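Long-range contact in conserved protein (Geobacillus kaustophilus, PDB 2PCS), which is of unknown function but belongs to the CoxG family of the Bet v 1-like clan and probably binds a small ligand in its interior: residues A[28-40]-A[45-57]. Sequence-based numbering, arbitrary orientation.
Sequences LSKCIMGCKSLEL and KYKADLQIGIAAV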
# COMPACT_ATOMS: atom_id res chain seq x y z
N LEU A 28 7.12 1.32 -7.05
CA LEU A 28 6.09 0.64 -6.31
C LEU A 28 6.26 -0.88 -6.43
O LEU A 28 6.29 -1.59 -5.41
CB LEU A 28 4.70 1.06 -6.78
CG LEU A 28 4.28 2.53 -6.62
CD1 LEU A 28 3.13 2.94 -7.59
CD2 LEU A 28 3.89 2.84 -5.20
N SER A 29 6.39 -1.38 -7.65
CA SER A 29 6.66 -2.80 -7.88
C SER A 29 7.73 -3.38 -6.96
O SER A 29 7.57 -4.48 -6.44
CB SER A 29 7.10 -3.07 -9.31
OG SER A 29 6.87 -4.45 -9.56
N LYS A 30 8.79 -2.59 -6.77
CA LYS A 30 9.90 -2.89 -5.93
C LYS A 30 9.55 -2.80 -4.46
O LYS A 30 10.06 -3.57 -3.67
CB LYS A 30 11.04 -1.93 -6.25
CG LYS A 30 12.04 -2.47 -7.28
CD LYS A 30 12.74 -1.36 -8.15
CE LYS A 30 13.87 -2.04 -9.00
NZ LYS A 30 14.43 -1.20 -10.14
N CYS A 31 8.70 -1.85 -4.08
CA CYS A 31 8.35 -1.68 -2.63
C CYS A 31 7.15 -2.49 -2.11
O CYS A 31 6.95 -2.58 -0.90
CB CYS A 31 8.19 -0.20 -2.28
SG CYS A 31 9.61 0.83 -2.76
N ILE A 32 6.33 -3.05 -2.99
CA ILE A 32 5.17 -3.87 -2.56
C ILE A 32 5.71 -5.24 -2.35
O ILE A 32 6.35 -5.80 -3.23
CB ILE A 32 4.07 -3.97 -3.65
CG1 ILE A 32 3.37 -2.63 -3.83
CG2 ILE A 32 3.07 -5.08 -3.34
CD1 ILE A 32 2.61 -2.54 -5.16
N MET A 33 5.46 -5.83 -1.20
CA MET A 33 6.03 -7.15 -0.99
C MET A 33 5.37 -8.23 -1.83
O MET A 33 4.14 -8.32 -1.90
CB MET A 33 5.98 -7.53 0.47
CG MET A 33 7.30 -8.16 0.96
SD MET A 33 6.82 -9.33 2.19
CE MET A 33 6.39 -8.30 3.57
N GLY A 34 6.19 -9.06 -2.45
CA GLY A 34 5.65 -10.16 -3.23
C GLY A 34 5.39 -9.78 -4.66
O GLY A 34 5.10 -10.64 -5.51
N CYS A 35 5.48 -8.48 -4.95
CA CYS A 35 5.16 -7.96 -6.25
C CYS A 35 6.24 -8.31 -7.27
O CYS A 35 7.37 -7.89 -7.15
CB CYS A 35 4.88 -6.48 -6.21
SG CYS A 35 4.08 -5.95 -7.74
N LYS A 36 5.85 -9.13 -8.25
CA LYS A 36 6.74 -9.61 -9.30
C LYS A 36 6.65 -8.65 -10.46
O LYS A 36 7.68 -8.26 -11.03
CB LYS A 36 6.35 -11.02 -9.75
CG LYS A 36 7.11 -12.18 -9.09
CD LYS A 36 7.09 -13.41 -10.06
CE LYS A 36 8.28 -14.41 -9.89
NZ LYS A 36 8.24 -15.42 -11.01
N SER A 37 5.42 -8.25 -10.80
CA SER A 37 5.20 -7.20 -11.79
C SER A 37 3.95 -6.36 -11.50
O SER A 37 2.96 -6.88 -10.97
CB SER A 37 5.12 -7.79 -13.19
OG SER A 37 4.42 -9.02 -13.16
N LEU A 38 4.04 -5.07 -11.85
CA LEU A 38 2.91 -4.15 -11.95
C LEU A 38 2.75 -3.77 -13.41
O LEU A 38 3.56 -3.02 -13.93
CB LEU A 38 3.15 -2.86 -11.16
CG LEU A 38 2.37 -2.50 -9.89
CD1 LEU A 38 2.69 -1.07 -9.47
CD2 LEU A 38 0.86 -2.67 -10.04
N GLU A 39 1.72 -4.28 -14.05
CA GLU A 39 1.42 -3.95 -15.44
C GLU A 39 0.29 -2.91 -15.51
O GLU A 39 -0.81 -3.13 -14.99
CB GLU A 39 1.03 -5.22 -16.22
CG GLU A 39 0.94 -5.08 -17.74
CD GLU A 39 -0.04 -6.08 -18.41
OE1 GLU A 39 -0.50 -7.05 -17.74
OE2 GLU A 39 -0.35 -5.89 -19.62
N LEU A 40 0.58 -1.80 -16.18
CA LEU A 40 -0.45 -0.86 -16.61
C LEU A 40 -1.48 -1.54 -17.54
O LEU A 40 -1.13 -2.13 -18.55
CB LEU A 40 0.19 0.34 -17.31
CG LEU A 40 -0.60 1.65 -17.50
CD1 LEU A 40 -0.87 2.41 -16.20
CD2 LEU A 40 0.14 2.55 -18.51
N LYS A 45 -4.35 2.41 -13.56
CA LYS A 45 -4.89 1.08 -13.24
C LYS A 45 -3.84 0.04 -13.59
O LYS A 45 -3.41 -0.04 -14.75
CB LYS A 45 -6.16 0.81 -14.02
CG LYS A 45 -6.93 -0.40 -13.58
CD LYS A 45 -8.20 -0.45 -14.40
CE LYS A 45 -9.20 -1.50 -13.97
NZ LYS A 45 -10.59 -0.91 -14.00
N TYR A 46 -3.41 -0.72 -12.58
CA TYR A 46 -2.38 -1.73 -12.76
C TYR A 46 -2.88 -3.11 -12.36
O TYR A 46 -3.89 -3.24 -11.64
CB TYR A 46 -1.12 -1.39 -11.97
CG TYR A 46 -0.68 0.01 -12.24
CD1 TYR A 46 -1.42 1.09 -11.74
CD2 TYR A 46 0.45 0.27 -13.01
CE1 TYR A 46 -1.07 2.38 -12.01
CE2 TYR A 46 0.83 1.59 -13.28
CZ TYR A 46 0.05 2.64 -12.77
OH TYR A 46 0.38 3.97 -13.00
N LYS A 47 -2.15 -4.10 -12.84
CA LYS A 47 -2.35 -5.48 -12.51
C LYS A 47 -1.05 -5.89 -11.84
O LYS A 47 0.06 -5.74 -12.38
CB LYS A 47 -2.63 -6.34 -13.75
CG LYS A 47 -2.94 -7.84 -13.46
CD LYS A 47 -3.92 -8.39 -14.46
CE LYS A 47 -3.69 -9.88 -14.80
NZ LYS A 47 -4.85 -10.76 -14.42
N ALA A 48 -1.19 -6.36 -10.61
CA ALA A 48 -0.06 -6.81 -9.86
C ALA A 48 -0.13 -8.34 -9.71
O ALA A 48 -1.19 -8.92 -9.44
CB ALA A 48 -0.05 -6.11 -8.52
N ASP A 49 1.01 -8.98 -9.97
CA ASP A 49 1.21 -10.42 -9.73
C ASP A 49 1.92 -10.55 -8.37
O ASP A 49 3.11 -10.24 -8.26
CB ASP A 49 2.03 -11.03 -10.89
CG ASP A 49 2.61 -12.45 -10.55
OD1 ASP A 49 1.93 -13.27 -9.86
OD2 ASP A 49 3.74 -12.75 -11.01
N LEU A 50 1.19 -10.96 -7.34
CA LEU A 50 1.78 -10.99 -5.98
C LEU A 50 2.07 -12.42 -5.52
O LEU A 50 1.19 -13.29 -5.51
CB LEU A 50 0.87 -10.28 -4.95
CG LEU A 50 0.54 -8.82 -5.26
CD1 LEU A 50 -0.63 -8.30 -4.44
CD2 LEU A 50 1.72 -7.94 -5.08
N GLN A 51 3.31 -12.68 -5.14
CA GLN A 51 3.63 -13.95 -4.51
C GLN A 51 4.04 -13.70 -3.08
O GLN A 51 5.14 -13.30 -2.78
CB GLN A 51 4.67 -14.74 -5.33
CG GLN A 51 4.09 -15.12 -6.70
CD GLN A 51 5.08 -15.77 -7.66
OE1 GLN A 51 6.07 -16.38 -7.23
NE2 GLN A 51 4.79 -15.66 -8.96
N ILE A 52 3.10 -13.94 -2.19
CA ILE A 52 3.28 -13.58 -0.82
C ILE A 52 3.70 -14.80 -0.01
O ILE A 52 2.94 -15.79 0.08
CB ILE A 52 2.02 -12.89 -0.30
CG1 ILE A 52 1.93 -11.50 -0.96
CG2 ILE A 52 2.06 -12.77 1.22
CD1 ILE A 52 0.53 -11.09 -1.33
N GLY A 53 4.92 -14.71 0.56
CA GLY A 53 5.54 -15.77 1.35
C GLY A 53 5.14 -15.81 2.83
O GLY A 53 5.30 -16.83 3.48
N ILE A 54 4.62 -14.71 3.36
CA ILE A 54 4.23 -14.70 4.77
C ILE A 54 3.35 -15.90 4.99
O ILE A 54 2.25 -15.97 4.44
CB ILE A 54 3.44 -13.43 5.17
CG1 ILE A 54 4.29 -12.19 5.01
CG2 ILE A 54 3.00 -13.51 6.61
CD1 ILE A 54 3.45 -10.90 5.04
N ALA A 55 3.85 -16.84 5.77
CA ALA A 55 3.13 -18.04 6.20
C ALA A 55 1.63 -17.91 6.51
O ALA A 55 0.85 -18.70 6.06
CB ALA A 55 3.85 -18.68 7.44
N ALA A 56 1.22 -16.94 7.29
CA ALA A 56 -0.20 -16.89 7.68
C ALA A 56 -1.12 -16.65 6.47
O ALA A 56 -2.32 -16.93 6.53
CB ALA A 56 -0.43 -15.79 8.75
N VAL A 57 -0.56 -16.06 5.41
CA VAL A 57 -1.34 -15.65 4.24
C VAL A 57 -0.73 -16.14 2.94
O VAL A 57 -1.11 -15.69 1.86
CB VAL A 57 -1.52 -14.07 4.13
CG1 VAL A 57 -2.44 -13.53 5.22
CG2 VAL A 57 -0.19 -13.34 4.03
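Leu50 sends CD2 against Ile32 CG2 at 3.6 Å, the two side chains crossing at about a right angle, and the same methyl lies 3.7 Å from Cys35 CB. With CG anti to its carbonyl carbon (chi1 -57°), Leu50 brings this branch over the turn that follows helix 25-31. Further along the same face, Leu40 CD1 covers one face of the Tyr46 ring, 3.5 Å from CE2. On the face carrying Asp49, the Lys36 side chain runs alongside it, pointing the same way; CB lies 3.4 Å from Asp49 OD2, but Lys36 NZ stays 5.2 Å from OD2, too far for a salt bridge. Lys36 CD also packs against Gln51 NE2. Glu39 N donates to Lys47 O at 2.8 Å, and Lys47 N returns a bond to Glu39 O at 2.7 Å. At the corner, Lys36 N bonds Asp49 O almost straight (172° at the hydrogen); just before it, Gln51 N reaches Gly34 O at 2.7 Å. The type II turn Ile32-Cys35 delivers that carbonyl, Gly34 having positive phi. This antiparallel hairpin is consistent with a helix-grip fold: strand 35-42 is outermost, strand 45-52 pairs onward with 59-71, Ile32 nears an unidentified ligand, and Met33 packs on Leu133 of helix 124-148.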